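Local structure of ricin B lectin (Clostridium thermocellum, 3VSF) at residues 55-59 and 318-323; 77-83 and 112-118; 108-112 and 162-166. The protein probably hydrolyses beta-1,3-galactan in an exo fashion, joining a family 43 glycoside hydrolase propeller to a galactose-binding, ricin-type CBM13 module. All coordinates share one frame; numbering follows the deposited sequence.

Contact 1: 55-59 and 318-323; sequences VIHAH and VNDSQY
The backbones of H59 and S321 pass with their CA atoms 7.2 Å apart, too widely spaced for main-chain pairing, and side chains bridge the gap. Y323 works from the strand side: its hydroxyl sits between two peptide groups of the 55-59 loop. OH gives its proton to I56 O at 2.7 Å, approaching well above the carbonyl plane, and A58 N donates back to the same OH at 2.7 Å with an N-H...O angle of 159°. From the 55-59 side comes H59. With CG anti to its own carbonyl carbon (chi1 -50°), the imidazole swings over to the 318-321 turn, where S321 CB lies above the ring face, 4.0 Å from its centroid. H59 NE2 adds a weak bond to N319 O at 3.5 Å. The H59 and Y323 side chains cross at about a right angle, their ring planes 49° apart, neither stacked nor edge-to-face. W72 of strand 69-77 meets the Y323 ring edge-to-face, and Q47 NE2 bonds to S321 O. In the five-bladed propeller this joins the loop leading into the first blade to the last blade, at the seam where the ring closes. Because the buried hydroxyl of Y323 both donates and accepts, it satisfies two main-chain groups in a loop lacking regular structure and fixes that loop's course against strand 322-330.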
loop_
_atom_site.group_PDB
_atom_site.type_symbol
_atom_site.label_atom_id
_atom_site.label_comp_id
_atom_site.label_asym_id
_atom_site.label_seq_id
_atom_site.Cartn_x
_atom_site.Cartn_y
_atom_site.Cartn_z
ATOM N N VAL A 55 11.222 19.014 2.218
ATOM C CA VAL A 55 10.785 17.771 1.595
ATOM C C VAL A 55 11.515 16.556 2.163
ATOM O O VAL A 55 12.745 16.494 2.150
ATOM C CB VAL A 55 10.972 17.815 0.064
ATOM C CG1 VAL A 55 12.342 18.380 -0.290
ATOM C CG2 VAL A 55 10.781 16.432 -0.535
ATOM N N ILE A 56 10.747 15.595 2.665
ATOM C CA ILE A 56 11.309 14.352 3.182
ATOM C C ILE A 56 11.914 13.525 2.050
ATOM O O ILE A 56 11.276 13.309 1.021
ATOM C CB ILE A 56 10.240 13.513 3.914
ATOM C CG1 ILE A 56 9.701 14.276 5.127
ATOM C CG2 ILE A 56 10.809 12.167 4.337
ATOM C CD1 ILE A 56 8.643 13.523 5.906
ATOM N N HIS A 57 13.150 13.073 2.243
ATOM C CA HIS A 57 13.836 12.259 1.242
ATOM C C HIS A 57 14.232 10.893 1.795
ATOM O O HIS A 57 15.377 10.681 2.194
ATOM C CB HIS A 57 15.065 12.991 0.695
ATOM C CG HIS A 57 15.924 13.614 1.752
ATOM N ND1 HIS A 57 17.117 13.061 2.166
ATOM C CD2 HIS A 57 15.762 14.745 2.479
ATOM C CE1 HIS A 57 17.652 13.825 3.101
ATOM N NE2 HIS A 57 16.850 14.853 3.311
ATOM N N ALA A 58 13.276 9.970 1.817
ATOM C CA ALA A 58 13.519 8.616 2.307
ATOM C C ALA A 58 12.965 7.580 1.334
ATOM O O ALA A 58 12.106 6.773 1.690
ATOM C CB ALA A 58 12.911 8.433 3.689
ATOM N N HIS A 59 13.469 7.608 0.105
ATOM C CA HIS A 59 12.981 6.732 -0.951
ATOM C C HIS A 59 13.353 5.274 -0.703
ATOM O O HIS A 59 14.395 4.982 -0.113
ATOM C CB HIS A 59 13.517 7.200 -2.303
ATOM C CG HIS A 59 13.314 8.661 -2.556
ATOM N ND1 HIS A 59 12.361 9.405 -1.892
ATOM C CD2 HIS A 59 13.946 9.520 -3.389
ATOM C CE1 HIS A 59 12.411 10.656 -2.311
ATOM N NE2 HIS A 59 13.365 10.753 -3.220
ATOM N N VAL A 318 15.616 10.683 -9.051
ATOM C CA VAL A 318 15.141 9.882 -7.928
ATOM C C VAL A 318 14.644 10.739 -6.764
ATOM O O VAL A 318 13.646 10.411 -6.125
ATOM C CB VAL A 318 16.235 8.920 -7.424
ATOM C CG1 VAL A 318 15.751 8.155 -6.201
ATOM C CG2 VAL A 318 16.648 7.963 -8.530
ATOM N N ASN A 319 15.340 11.840 -6.496
ATOM C CA ASN A 319 14.993 12.711 -5.377
ATOM C C ASN A 319 13.639 13.399 -5.537
ATOM O O ASN A 319 13.097 13.946 -4.576
ATOM C CB ASN A 319 16.090 13.753 -5.148
ATOM C CG ASN A 319 17.427 13.125 -4.807
ATOM O OD1 ASN A 319 17.727 12.871 -3.640
ATOM N ND2 ASN A 319 18.238 12.870 -5.828
ATOM N N ASP A 320 13.100 13.372 -6.751
ATOM C CA ASP A 320 11.800 13.976 -7.024
ATOM C C ASP A 320 10.672 12.955 -6.905
ATOM O O ASP A 320 9.544 13.213 -7.326
ATOM C CB ASP A 320 11.781 14.619 -8.413
ATOM C CG ASP A 320 12.684 15.832 -8.507
ATOM O OD1 ASP A 320 12.914 16.489 -7.470
ATOM O OD2 ASP A 320 13.160 16.134 -9.624
ATOM N N SER A 321 10.981 11.799 -6.327
ATOM C CA SER A 321 9.989 10.744 -6.148
ATOM C C SER A 321 9.032 11.067 -5.006
ATOM O O SER A 321 9.444 11.573 -3.963
ATOM C CB SER A 321 10.674 9.400 -5.893
ATOM O OG SER A 321 11.431 8.994 -7.018
ATOM N N GLN A 322 7.753 10.767 -5.212
ATOM C CA GLN A 322 6.729 11.024 -4.206
ATOM C C GLN A 322 6.368 9.743 -3.459
ATOM O O GLN A 322 6.780 8.651 -3.850
ATOM C CB GLN A 322 5.491 11.637 -4.861
ATOM C CG GLN A 322 5.740 13.014 -5.461
ATOM C CD GLN A 322 4.845 13.314 -6.648
ATOM O OE1 GLN A 322 4.309 12.406 -7.281
ATOM N NE2 GLN A 322 4.682 14.596 -6.957
ATOM N N TYR A 323 5.603 9.879 -2.379
ATOM C CA TYR A 323 5.250 8.729 -1.553
ATOM C C TYR A 323 3.756 8.427 -1.592
ATOM O O TYR A 323 2.934 9.322 -1.798
ATOM C CB TYR A 323 5.702 8.949 -0.107
ATOM C CG TYR A 323 7.133 9.414 0.017
ATOM C CD1 TYR A 323 8.189 8.522 -0.123
ATOM C CD2 TYR A 323 7.431 10.746 0.273
ATOM C CE1 TYR A 323 9.500 8.944 -0.012
ATOM C CE2 TYR A 323 8.738 11.176 0.386
ATOM C CZ TYR A 323 9.768 10.272 0.243
ATOM O OH TYR A 323 11.071 10.698 0.354
#

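Contact 2: 77-83 and 112-118; sequences RDDSNLF and LNHCNIE
F83 holds CG anti to its backbone N (chi1 176°), which turns the ring toward the 112-118 segment, where I117 lies over its face, while R77, bent at chi2 (72°), brings its guanidinium round to E118. I117 CB is offset toward the rim of the phenyl ring of F83, 3.8 Å from the centroid; beyond it, I117 CD1 lies near F83 CE2. C115 SG comes to the same ring at its edge, close to the plane and 5.2 Å from the centroid, a sulfur-aromatic contact, and L112 CD2 touches F83 CE2 at 4.2 Å. The backbones are joined by the bond from F83 N to C115 O, 3.0 Å, and the donor sits almost in line with the C=O bond. These residues tie the hairpin turn between strands 69-77 and 83-91 of the first propeller blade to the start of 116-124, the first strand of the second blade. The hairpin bends through a type I turn from D78 to N81. There D78 OD2 accepts from S80 N at 2.8 Å, an Asx turn, and from L82 N at 3.0 Å, the two donors reaching it from opposite faces of the carboxylate. L82 then lays CD1 against the H114 ring and CD2 beside N116 ND2. At the far end R77 NH2 makes a salt bridge to E118 OE2 at 2.8 Å, guanidinium edge to carboxylate, with the two planes 55° apart. R77 NH1 pairs with E75, so this buried guanidinium is shared between two acids, and V318 packs on it from the last blade.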
loop_
_atom_site.group_PDB
_atom_site.type_symbol
_atom_site.label_atom_id
_atom_site.label_comp_id
_atom_site.label_asym_id
_atom_site.label_seq_id
_atom_site.Cartn_x
_atom_site.Cartn_y
_atom_site.Cartn_z
ATOM N N ARG A 77 19.693 9.841 -3.675
ATOM C CA ARG A 77 20.869 10.129 -4.491
ATOM C C ARG A 77 21.266 11.602 -4.420
ATOM O O ARG A 77 20.612 12.396 -3.744
ATOM C CB ARG A 77 20.622 9.722 -5.948
ATOM C CG ARG A 77 20.716 8.226 -6.215
ATOM C CD ARG A 77 19.537 7.453 -5.636
ATOM N NE ARG A 77 19.429 6.125 -6.236
ATOM C CZ ARG A 77 18.489 5.235 -5.937
ATOM N NH1 ARG A 77 17.558 5.523 -5.037
ATOM N NH2 ARG A 77 18.477 4.054 -6.541
ATOM N N ASP A 78 22.339 11.955 -5.124
ATOM C CA ASP A 78 22.819 13.334 -5.178
ATOM C C ASP A 78 22.804 13.878 -6.605
ATOM O O ASP A 78 21.916 13.553 -7.392
ATOM C CB ASP A 78 24.233 13.439 -4.595
ATOM C CG ASP A 78 25.213 12.486 -5.258
ATOM O OD1 ASP A 78 26.290 12.238 -4.677
ATOM O OD2 ASP A 78 24.905 11.981 -6.358
ATOM N N ASP A 79 23.792 14.707 -6.933
ATOM C CA ASP A 79 23.899 15.274 -8.275
ATOM C C ASP A 79 24.340 14.229 -9.295
ATOM O O ASP A 79 23.979 14.305 -10.470
ATOM C CB ASP A 79 24.865 16.463 -8.290
ATOM C CG ASP A 79 24.286 17.692 -7.618
ATOM O OD1 ASP A 79 23.043 17.801 -7.538
ATOM O OD2 ASP A 79 25.074 18.551 -7.168
ATOM N N SER A 80 25.125 13.256 -8.844
ATOM C CA SER A 80 25.610 12.203 -9.728
ATOM C C SER A 80 24.759 10.941 -9.612
ATOM O O SER A 80 25.185 9.857 -10.009
ATOM C CB SER A 80 27.078 11.885 -9.431
ATOM O OG SER A 80 27.898 13.024 -9.636
ATOM N N ASN A 81 23.555 11.092 -9.069
ATOM C CA ASN A 81 22.637 9.970 -8.893
ATOM C C ASN A 81 23.290 8.814 -8.140
ATOM O O ASN A 81 23.025 7.645 -8.424
ATOM C CB ASN A 81 22.103 9.493 -10.247
ATOM C CG ASN A 81 20.896 8.582 -10.111
ATOM O OD1 ASN A 81 20.104 8.713 -9.179
ATOM N ND2 ASN A 81 20.750 7.651 -11.048
ATOM N N LEU A 82 24.144 9.149 -7.178
ATOM C CA LEU A 82 24.827 8.142 -6.374
ATOM C C LEU A 82 24.399 8.221 -4.913
ATOM O O LEU A 82 23.810 9.212 -4.480
ATOM C CB LEU A 82 26.344 8.312 -6.476
ATOM C CG LEU A 82 26.948 8.177 -7.874
ATOM C CD1 LEU A 82 28.440 8.466 -7.835
ATOM C CD2 LEU A 82 26.680 6.793 -8.445
ATOM N N PHE A 83 24.703 7.170 -4.158
ATOM C CA PHE A 83 24.369 7.119 -2.741
ATOM C C PHE A 83 24.943 8.318 -1.992
ATOM O O PHE A 83 26.159 8.487 -1.913
ATOM C CB PHE A 83 24.891 5.826 -2.117
ATOM C CG PHE A 83 24.662 5.733 -0.637
ATOM C CD1 PHE A 83 23.631 6.433 -0.035
ATOM C CD2 PHE A 83 25.485 4.953 0.155
ATOM C CE1 PHE A 83 23.422 6.352 1.324
ATOM C CE2 PHE A 83 25.280 4.869 1.519
ATOM C CZ PHE A 83 24.247 5.570 2.104
ATOM N N LEU A 112 31.459 3.087 0.414
ATOM C CA LEU A 112 30.196 3.816 0.373
ATOM C C LEU A 112 30.373 5.170 -0.306
ATOM O O LEU A 112 29.415 5.926 -0.461
ATOM C CB LEU A 112 29.629 4.002 1.782
ATOM C CG LEU A 112 29.235 2.727 2.530
ATOM C CD1 LEU A 112 28.666 3.069 3.899
ATOM C CD2 LEU A 112 28.240 1.914 1.719
ATOM N N ASN A 113 31.603 5.469 -0.709
ATOM C CA ASN A 113 31.901 6.723 -1.390
ATOM C C ASN A 113 31.265 6.789 -2.773
ATOM O O ASN A 113 30.498 7.702 -3.073
ATOM C CB ASN A 113 33.414 6.928 -1.499
ATOM C CG ASN A 113 34.062 7.229 -0.160
ATOM O OD1 ASN A 113 34.211 6.346 0.682
ATOM N ND2 ASN A 113 34.456 8.482 0.038
ATOM N N HIS A 114 31.584 5.810 -3.610
ATOM C CA HIS A 114 31.086 5.780 -4.978
ATOM C C HIS A 114 30.301 4.495 -5.226
ATOM O O HIS A 114 30.842 3.520 -5.747
ATOM C CB HIS A 114 32.255 5.888 -5.958
ATOM C CG HIS A 114 31.839 6.038 -7.387
ATOM N ND1 HIS A 114 31.512 7.256 -7.944
ATOM C CD2 HIS A 114 31.703 5.124 -8.376
ATOM C CE1 HIS A 114 31.189 7.085 -9.213
ATOM N NE2 HIS A 114 31.297 5.801 -9.501
ATOM N N CYS A 115 29.025 4.499 -4.849
ATOM C CA CYS A 115 28.198 3.301 -4.961
ATOM C C CYS A 115 26.703 3.611 -4.996
ATOM O O CYS A 115 26.286 4.759 -4.842
ATOM C CB CYS A 115 28.484 2.354 -3.793
ATOM S SG CYS A 115 27.845 2.931 -2.201
ATOM N N ASN A 116 25.905 2.566 -5.197
ATOM C CA ASN A 116 24.453 2.674 -5.152
ATOM C C ASN A 116 23.891 1.925 -3.952
ATOM O O ASN A 116 24.151 0.736 -3.777
ATOM C CB ASN A 116 23.828 2.114 -6.431
ATOM C CG ASN A 116 24.302 2.831 -7.679
ATOM O OD1 ASN A 116 24.783 2.203 -8.623
ATOM N ND2 ASN A 116 24.164 4.152 -7.693
ATOM N N ILE A 117 23.124 2.622 -3.121
ATOM C CA ILE A 117 22.428 1.978 -2.015
ATOM C C ILE A 117 20.938 2.281 -2.073
ATOM O O ILE A 117 20.532 3.440 -2.139
ATOM C CB ILE A 117 22.993 2.400 -0.648
ATOM C CG1 ILE A 117 24.275 1.624 -0.349
ATOM C CG2 ILE A 117 21.972 2.150 0.448
ATOM C CD1 ILE A 117 24.691 1.671 1.101
ATOM N N GLU A 118 20.126 1.231 -2.054
ATOM C CA GLU A 118 18.684 1.391 -2.164
ATOM C C GLU A 118 17.930 0.374 -1.315
ATOM O O GLU A 118 18.439 -0.709 -1.023
ATOM C CB GLU A 118 18.248 1.306 -3.628
ATOM C CG GLU A 118 18.666 0.029 -4.341
ATOM C CD GLU A 118 18.531 0.135 -5.851
ATOM O OE1 GLU A 118 18.221 -0.889 -6.496
ATOM O OE2 GLU A 118 18.740 1.240 -6.393
#

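Contact 3: 108-112 and 162-166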
loop_
_atom_site.group_PDB
_atom_site.type_symbol
_atom_site.label_atom_id
_atom_site.label_comp_id
_atom_site.label_asym_id
_atom_site.label_seq_id
_atom_site.Cartn_x
_atom_site.Cartn_y
_atom_site.Cartn_z
ATOM N N SER A 108 30.571 7.072 5.756
ATOM C CA SER A 108 30.601 6.020 6.768
ATOM C C SER A 108 31.622 4.929 6.452
ATOM O O SER A 108 32.127 4.263 7.356
ATOM C CB SER A 108 29.211 5.402 6.941
ATOM O OG SER A 108 28.286 6.351 7.440
ATOM N N ALA A 109 31.919 4.748 5.169
ATOM C CA ALA A 109 32.847 3.705 4.740
ATOM C C ALA A 109 33.499 4.056 3.405
ATOM O O ALA A 109 32.971 4.871 2.649
ATOM C CB ALA A 109 32.127 2.365 4.648
ATOM N N PRO A 110 34.654 3.438 3.111
ATOM C CA PRO A 110 35.379 3.700 1.864
ATOM C C PRO A 110 34.600 3.264 0.626
ATOM O O PRO A 110 34.616 3.964 -0.386
ATOM C CB PRO A 110 36.648 2.853 2.015
ATOM C CG PRO A 110 36.280 1.787 2.990
ATOM C CD PRO A 110 35.348 2.450 3.954
ATOM N N GLU A 111 33.928 2.120 0.706
ATOM C CA GLU A 111 33.182 1.602 -0.435
ATOM C C GLU A 111 31.807 2.253 -0.560
ATOM O O GLU A 111 31.079 2.005 -1.521
ATOM C CB GLU A 111 33.048 0.078 -0.353
ATOM C CG GLU A 111 32.355 -0.427 0.898
ATOM C CD GLU A 111 32.252 -1.938 0.930
ATOM O OE1 GLU A 111 32.686 -2.585 -0.046
ATOM O OE2 GLU A 111 31.739 -2.481 1.930
ATOM N N LEU A 112 31.459 3.087 0.414
ATOM C CA LEU A 112 30.196 3.816 0.373
ATOM C C LEU A 112 30.373 5.170 -0.306
ATOM O O LEU A 112 29.415 5.926 -0.461
ATOM C CB LEU A 112 29.629 4.002 1.782
ATOM C CG LEU A 112 29.235 2.727 2.530
ATOM C CD1 LEU A 112 28.666 3.069 3.899
ATOM C CD2 LEU A 112 28.240 1.914 1.719
ATOM N N TYR A 162 29.000 1.202 9.473
ATOM C CA TYR A 162 28.973 0.258 8.363
ATOM C C TYR A 162 29.872 -0.940 8.650
ATOM O O TYR A 162 30.945 -0.796 9.235
ATOM C CB TYR A 162 29.404 0.948 7.069
ATOM C CG TYR A 162 29.268 0.088 5.835
ATOM C CD1 TYR A 162 30.350 -0.626 5.339
ATOM C CD2 TYR A 162 28.056 -0.009 5.163
ATOM C CE1 TYR A 162 30.230 -1.412 4.210
ATOM C CE2 TYR A 162 27.926 -0.793 4.033
ATOM C CZ TYR A 162 29.016 -1.492 3.561
ATOM O OH TYR A 162 28.893 -2.274 2.435
ATOM N N ILE A 163 29.428 -2.124 8.240
ATOM C CA ILE A 163 30.190 -3.345 8.472
ATOM C C ILE A 163 30.861 -3.838 7.194
ATOM O O ILE A 163 32.072 -3.704 7.028
ATOM C CB ILE A 163 29.303 -4.468 9.040
ATOM C CG1 ILE A 163 28.670 -4.032 10.362
ATOM C CG2 ILE A 163 30.113 -5.737 9.239
ATOM C CD1 ILE A 163 27.857 -5.120 11.032
ATOM N N ARG A 164 30.066 -4.407 6.294
ATOM C CA ARG A 164 30.596 -4.986 5.067
ATOM C C ARG A 164 29.498 -5.207 4.034
ATOM O O ARG A 164 28.310 -5.167 4.353
ATOM C CB ARG A 164 31.278 -6.320 5.367
ATOM C CG ARG A 164 30.399 -7.271 6.159
ATOM C CD ARG A 164 30.528 -8.704 5.677
ATOM N NE ARG A 164 29.578 -9.581 6.354
ATOM C CZ ARG A 164 29.364 -10.851 6.025
ATOM N NH1 ARG A 164 30.034 -11.400 5.021
ATOM N NH2 ARG A 164 28.477 -11.571 6.700
ATOM N N SER A 165 29.909 -5.442 2.793
ATOM C CA SER A 165 28.984 -5.805 1.728
ATOM C C SER A 165 29.384 -7.169 1.180
ATOM O O SER A 165 30.570 -7.492 1.112
ATOM C CB SER A 165 29.000 -4.753 0.619
ATOM O OG SER A 165 30.296 -4.607 0.068
ATOM N N PHE A 166 28.399 -7.971 0.795
ATOM C CA PHE A 166 28.669 -9.347 0.399
ATOM C C PHE A 166 27.480 -9.994 -0.296
ATOM O O PHE A 166 26.336 -9.578 -0.115
ATOM C CB PHE A 166 29.027 -10.175 1.632
ATOM C CG PHE A 166 27.886 -10.344 2.595
ATOM C CD1 PHE A 166 27.145 -11.513 2.614
ATOM C CD2 PHE A 166 27.543 -9.325 3.469
ATOM C CE1 PHE A 166 26.089 -11.669 3.496
ATOM C CE2 PHE A 166 26.489 -9.473 4.351
ATOM C CZ PHE A 166 25.762 -10.647 4.363
#
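E111 OE2 takes the proton of Y162 OH at 2.9 Å, and the same carboxylate is also approached by S165 OG. The tyrosine hydroxyl comes from above the carboxylate plane, 54° out of it, and the two side chains cross at about a right angle with the carboxylate turned 87° from the phenol ring. S165 OG lies 3.1 Å from E111 OE1 and 3.2 Å from E111 OE2; both bonds would be weak, and its single proton could go to either oxygen. R147 NH1, from the adjacent strand 147-153, donates to S165 OG, so the serine links the glutamate to that arginine and leaves its own proton for the acid. The positive charge behind the serine would probably favour a charged E111. The glutamate starts with CG between its backbone N and carbonyl carbon (chi1 59°) and is extended from there, a course that carries the carboxylate across to the strand, to Y162 OH and S165 OG. The place is the edge of a propeller blade: 162-166 belongs to the outermost strand of the second blade, and 108-112 is part of the connection that runs from the outer strand of the first blade to the inner strand of the second. Below its hydroxyl, the Y162 ring is packed by the same connection. L112 CG sits over one face, offset toward the rim, 4.1 Å from the centroid; L112 CD1 lies near Y162 CD2 and L112 CD2 near Y162 CE2. A109 CB meets Y162 CD1 at 3.5 Å. The connection bends here, with L112 N bonded to A109 O at 3.2 Å, while E111 O accepts from W137 NE1 of strand 131-138.

All three contacts lie in the propeller, and together they follow the ring from its closure into the second blade. Contact 1 and contact 2 are buried; contact 3 is at the surface. Contact 1 joins the last blade to the approach of the first, contact 2 the first blade to the second, and contact 3 holds the connection between those two blades against the second blade's outer strand. Contacts 1 and 2 touch, V318 packing on R77, whereas contacts 2 and 3 share L112, which serves two aromatic rings. The chemistry shifts accordingly: main-chain groups satisfied by a tyrosine in contact 1, apolar packing beside an ion pair in contact 2, and hydroxyls on a carboxylate in contact 3.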